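Local structure of NAD-dependent epimerase/dehydratase (Veillonella parvula DSM 2008, 3R6D) at residues Tyr166-Asp177 with Arg203-His214. The protein probably binds NAD(P)(H) through a Rossmann-type fold and belongs to the NAD-dependent epimerase/dehydratase family, its substrate not being established. Numbering follows the deposited sequence.
Sequences YELIPEGAQFND and RTSIGVGEPGTH
Glu167 and Gly209 form one hydrogen-bonded pair of a short antiparallel ladder, and Ile169 and Gly207 form the next. Four backbone bonds hold it. Glu167 N to Gly209 O is nearly straight, 163° at the hydrogen. On one face of the ladder, Leu168 CB meets Ile206 CG2 at 3.7 Å, while Leu168 CD2 touches Val208 CG2 (4.0 Å). On the other face lies Phe175. Its ring lies against the bare CA of Gly207, with Phe175 CE1 3.5 Å from Gly207 CA, and Ile169 CG1 lies over the centre of one ring face. Asp177 OD2 lies 3.4 Å from Gly209 C.

The Glu167 side chain, extended beyond CG (chi2 -175°), runs along Pro211 in the opposite sense. Its OE2 ends 2.5 Å from Asp177 OD2, so one of the two acids probably holds a proton. Two waters bridge Glu167 OE2 and His214 NE2. One also accepts Gly212 N, and its bond to His214 NE2 is weak. Asn176 CB makes a CH-pi contact with the His214 ring, 3.6 Å from the centroid and 8° off the normal. Asp177 OD1 lies at the edge of that ring, in plane. At the far end, Glu171, within the type II turn Pro170-Ala173, extends along strand 204-209. Its OE2 accepts a hydrogen bond from Ser205 N at 2.9 Å, met from above the carboxylate plane.

Strand 204-209 also pairs in parallel with strand 148-158, so strand 167-169 extends the Rossmann-type sheet by an antiparallel strand. Phe175 packs edge-to-face on Phe115, and Tyr166 OH is hydrogen-bonded to Asp191 OD2, in helix 182-193.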
loop_
_atom_site.group_PDB
_atom_site.type_symbol
_atom_site.label_atom_id
_atom_site.label_comp_id
_atom_site.label_asym_id
_atom_site.label_seq_id
_atom_site.Cartn_x
_atom_site.Cartn_y
_atom_site.Cartn_z
ATOM N N TYR A 166 -6.435 -14.279 1.579
ATOM C CA TYR A 166 -5.947 -13.629 0.345
ATOM C C TYR A 166 -5.119 -14.609 -0.451
ATOM O O TYR A 166 -4.642 -15.611 0.098
ATOM C CB TYR A 166 -5.104 -12.380 0.670
ATOM C CG TYR A 166 -3.804 -12.688 1.368
ATOM C CD1 TYR A 166 -2.660 -13.006 0.636
ATOM C CD2 TYR A 166 -3.710 -12.668 2.764
ATOM C CE1 TYR A 166 -1.443 -13.321 1.259
ATOM C CE2 TYR A 166 -2.486 -12.973 3.403
ATOM C CZ TYR A 166 -1.367 -13.301 2.642
ATOM O OH TYR A 166 -0.164 -13.594 3.255
ATOM N N GLU A 167 -4.962 -14.352 -1.749
ATOM C CA GLU A 167 -3.931 -15.018 -2.516
ATOM C C GLU A 167 -3.097 -13.965 -3.223
ATOM O O GLU A 167 -3.581 -12.851 -3.520
ATOM C CB GLU A 167 -4.541 -16.022 -3.510
ATOM C CG GLU A 167 -5.546 -15.393 -4.482
ATOM C CD GLU A 167 -6.218 -16.421 -5.381
ATOM O OE1 GLU A 167 -5.807 -17.618 -5.365
ATOM O OE2 GLU A 167 -7.169 -16.054 -6.102
ATOM N N LEU A 168 -1.865 -14.335 -3.509
ATOM C CA LEU A 168 -0.898 -13.457 -4.152
ATOM C C LEU A 168 -0.754 -13.886 -5.600
ATOM O O LEU A 168 -0.631 -15.072 -5.897
ATOM C CB LEU A 168 0.453 -13.540 -3.424
ATOM C CG LEU A 168 0.427 -13.103 -1.961
ATOM C CD1 LEU A 168 1.783 -13.185 -1.305
ATOM C CD2 LEU A 168 -0.107 -11.680 -1.815
ATOM N N ILE A 169 -0.804 -12.909 -6.501
ATOM C CA ILE A 169 -0.830 -13.156 -7.942
ATOM C C ILE A 169 0.443 -12.618 -8.573
ATOM O O ILE A 169 0.642 -11.397 -8.622
ATOM C CB ILE A 169 -2.074 -12.503 -8.612
ATOM C CG1 ILE A 169 -3.370 -12.927 -7.927
ATOM C CG2 ILE A 169 -2.108 -12.818 -10.125
ATOM C CD1 ILE A 169 -3.711 -14.335 -8.016
ATOM N N PRO A 170 1.322 -13.510 -9.030
ATOM C CA PRO A 170 2.608 -13.025 -9.511
ATOM C C PRO A 170 2.505 -12.173 -10.773
ATOM O O PRO A 170 1.474 -12.209 -11.480
ATOM C CB PRO A 170 3.426 -14.312 -9.739
ATOM C CG PRO A 170 2.574 -15.417 -9.624
ATOM C CD PRO A 170 1.254 -14.985 -8.980
ATOM N N GLU A 171 3.577 -11.449 -11.086
ATOM C CA GLU A 171 3.639 -10.670 -12.297
ATOM C C GLU A 171 3.435 -11.575 -13.495
ATOM O O GLU A 171 4.081 -12.638 -13.582
ATOM C CB GLU A 171 5.032 -10.033 -12.419
ATOM C CG GLU A 171 5.323 -9.181 -11.265
ATOM C CD GLU A 171 6.523 -8.297 -11.468
ATOM O OE1 GLU A 171 6.775 -7.780 -12.579
ATOM O OE2 GLU A 171 7.226 -8.099 -10.477
ATOM N N GLY A 172 2.575 -11.130 -14.411
ATOM C CA GLY A 172 2.282 -11.891 -15.641
ATOM C C GLY A 172 1.190 -12.948 -15.504
ATOM O O GLY A 172 0.758 -13.517 -16.518
ATOM N N ALA A 173 0.763 -13.277 -14.291
ATOM C CA ALA A 173 -0.294 -14.270 -14.110
ATOM C C ALA A 173 -1.676 -13.638 -14.324
ATOM O O ALA A 173 -1.885 -12.439 -14.108
ATOM C CB ALA A 173 -0.199 -14.862 -12.753
ATOM N N GLN A 174 -2.629 -14.441 -14.769
ATOM C CA GLN A 174 -4.026 -14.009 -14.807
ATOM C C GLN A 174 -4.448 -13.569 -13.435
ATOM O O GLN A 174 -4.141 -14.230 -12.453
ATOM C CB GLN A 174 -4.931 -15.188 -15.139
ATOM C CG GLN A 174 -4.647 -15.822 -16.451
ATOM C CD GLN A 174 -5.515 -17.002 -16.716
ATOM O OE1 GLN A 174 -6.711 -16.986 -16.431
ATOM N NE2 GLN A 174 -4.928 -18.026 -17.310
ATOM N N PHE A 175 -5.167 -12.455 -13.373
ATOM C CA PHE A 175 -5.727 -11.958 -12.108
ATOM C C PHE A 175 -7.246 -11.963 -12.286
ATOM O O PHE A 175 -7.821 -11.044 -12.875
ATOM C CB PHE A 175 -5.202 -10.538 -11.854
ATOM C CG PHE A 175 -5.424 -10.002 -10.450
ATOM C CD1 PHE A 175 -4.471 -9.181 -9.885
ATOM C CD2 PHE A 175 -6.621 -10.155 -9.752
ATOM C CE1 PHE A 175 -4.631 -8.641 -8.645
ATOM C CE2 PHE A 175 -6.767 -9.603 -8.473
ATOM C CZ PHE A 175 -5.734 -8.842 -7.925
ATOM N N ASN A 176 -7.889 -13.019 -11.793
ATOM C CA ASN A 176 -9.310 -13.197 -12.038
ATOM C C ASN A 176 -10.200 -12.803 -10.865
ATOM O O ASN A 176 -11.438 -12.801 -10.994
ATOM C CB ASN A 176 -9.556 -14.648 -12.452
ATOM C CG ASN A 176 -8.894 -14.986 -13.776
ATOM O OD1 ASN A 176 -8.245 -16.038 -13.941
ATOM N ND2 ASN A 176 -9.048 -14.112 -14.714
ATOM N N ASP A 177 -9.603 -12.445 -9.737
ATOM C CA ASP A 177 -10.390 -12.100 -8.549
ATOM C C ASP A 177 -10.944 -10.682 -8.658
ATOM O O ASP A 177 -10.162 -9.718 -8.806
ATOM C CB ASP A 177 -9.540 -12.212 -7.277
ATOM C CG ASP A 177 -9.045 -13.604 -7.012
ATOM O OD1 ASP A 177 -9.622 -14.611 -7.520
ATOM O OD2 ASP A 177 -8.017 -13.712 -6.266
ATOM N N ARG A 203 11.642 -5.892 -5.281
ATOM C CA ARG A 203 11.430 -5.256 -6.590
ATOM C C ARG A 203 10.465 -6.087 -7.414
ATOM O O ARG A 203 10.722 -6.387 -8.579
ATOM C CB ARG A 203 12.746 -4.993 -7.311
ATOM C CG ARG A 203 13.621 -4.038 -6.522
ATOM C CD ARG A 203 14.968 -3.742 -7.193
ATOM N NE ARG A 203 14.864 -3.217 -8.556
ATOM C CZ ARG A 203 14.599 -1.948 -8.898
ATOM N NH1 ARG A 203 14.320 -1.038 -7.982
ATOM N NH2 ARG A 203 14.580 -1.585 -10.189
ATOM N N THR A 204 9.306 -6.364 -6.837
ATOM C CA THR A 204 8.256 -7.058 -7.549
ATOM C C THR A 204 6.902 -6.367 -7.348
ATOM O O THR A 204 6.729 -5.550 -6.451
ATOM C CB THR A 204 8.169 -8.524 -7.109
ATOM O OG1 THR A 204 7.804 -8.538 -5.746
ATOM C CG2 THR A 204 9.471 -9.264 -7.309
ATOM N N SER A 205 5.969 -6.717 -8.218
ATOM C CA SER A 205 4.612 -6.213 -8.201
ATOM C C SER A 205 3.669 -7.398 -8.132
ATOM O O SER A 205 3.597 -8.205 -9.067
ATOM C CB SER A 205 4.348 -5.452 -9.474
ATOM O OG SER A 205 3.003 -5.012 -9.441
ATOM N N ILE A 206 2.963 -7.506 -7.006
ATOM C CA ILE A 206 2.220 -8.717 -6.655
ATOM C C ILE A 206 0.739 -8.345 -6.512
ATOM O O ILE A 206 0.404 -7.408 -5.785
ATOM C CB ILE A 206 2.775 -9.295 -5.312
ATOM C CG1 ILE A 206 4.284 -9.583 -5.408
ATOM C CG2 ILE A 206 2.041 -10.576 -4.891
ATOM C CD1 ILE A 206 4.714 -10.430 -6.587
ATOM N N GLY A 207 -0.149 -9.089 -7.180
ATOM C CA GLY A 207 -1.585 -8.864 -7.009
ATOM C C GLY A 207 -2.079 -9.480 -5.704
ATOM O O GLY A 207 -1.519 -10.485 -5.228
ATOM N N VAL A 208 -3.123 -8.889 -5.132
ATOM C CA VAL A 208 -3.725 -9.409 -3.899
ATOM C C VAL A 208 -5.230 -9.503 -4.155
ATOM O O VAL A 208 -5.875 -8.485 -4.430
ATOM C CB VAL A 208 -3.429 -8.508 -2.672
ATOM C CG1 VAL A 208 -3.900 -9.220 -1.415
ATOM C CG2 VAL A 208 -1.944 -8.206 -2.526
ATOM N N GLY A 209 -5.763 -10.729 -4.044
ATOM C CA GLY A 209 -7.166 -10.939 -4.358
ATOM C C GLY A 209 -7.801 -11.938 -3.414
ATOM O O GLY A 209 -7.093 -12.748 -2.793
ATOM N N GLU A 210 -9.135 -11.914 -3.335
ATOM C CA GLU A 210 -9.885 -12.896 -2.552
ATOM C C GLU A 210 -10.107 -14.153 -3.396
ATOM O O GLU A 210 -10.731 -14.091 -4.455
ATOM C CB GLU A 210 -11.222 -12.300 -2.151
ATOM C CG GLU A 210 -12.130 -13.267 -1.355
ATOM C CD GLU A 210 -13.460 -12.656 -0.999
ATOM O OE1 GLU A 210 -13.598 -11.434 -0.956
ATOM O OE2 GLU A 210 -14.389 -13.431 -0.730
ATOM N N PRO A 211 -9.610 -15.309 -2.916
ATOM C CA PRO A 211 -9.831 -16.530 -3.682
ATOM C C PRO A 211 -11.326 -16.774 -3.921
ATOM O O PRO A 211 -12.137 -16.482 -3.058
ATOM C CB PRO A 211 -9.257 -17.616 -2.787
ATOM C CG PRO A 211 -8.187 -16.908 -1.951
ATOM C CD PRO A 211 -8.796 -15.542 -1.700
ATOM N N GLY A 212 -11.680 -17.283 -5.092
ATOM C CA GLY A 212 -13.071 -17.683 -5.341
ATOM C C GLY A 212 -13.977 -16.550 -5.766
ATOM O O GLY A 212 -15.217 -16.658 -5.607
ATOM N N THR A 213 -13.389 -15.476 -6.326
ATOM C CA THR A 213 -14.199 -14.346 -6.743
ATOM C C THR A 213 -14.025 -14.055 -8.238
ATOM O O THR A 213 -13.912 -12.881 -8.637
ATOM C CB THR A 213 -13.896 -13.097 -5.882
ATOM O OG1 THR A 213 -12.526 -12.719 -6.024
ATOM C CG2 THR A 213 -14.181 -13.389 -4.414
ATOM N N HIS A 214 -14.087 -15.106 -9.068
ATOM C CA HIS A 214 -13.891 -14.930 -10.510
ATOM C C HIS A 214 -15.200 -14.462 -11.135
ATOM O O HIS A 214 -15.918 -15.222 -11.779
ATOM C CB HIS A 214 -13.419 -16.241 -11.159
ATOM C CG HIS A 214 -12.069 -16.714 -10.688
ATOM N ND1 HIS A 214 -11.438 -17.791 -11.261
ATOM C CD2 HIS A 214 -11.230 -16.255 -9.727
ATOM C CE1 HIS A 214 -10.275 -17.985 -10.676
ATOM N NE2 HIS A 214 -10.131 -17.078 -9.733
HETATM O O HOH W 1 -7.483 -16.845 -8.547
HETATM O O HOH W 2 -9.487 -17.564 -7.059
#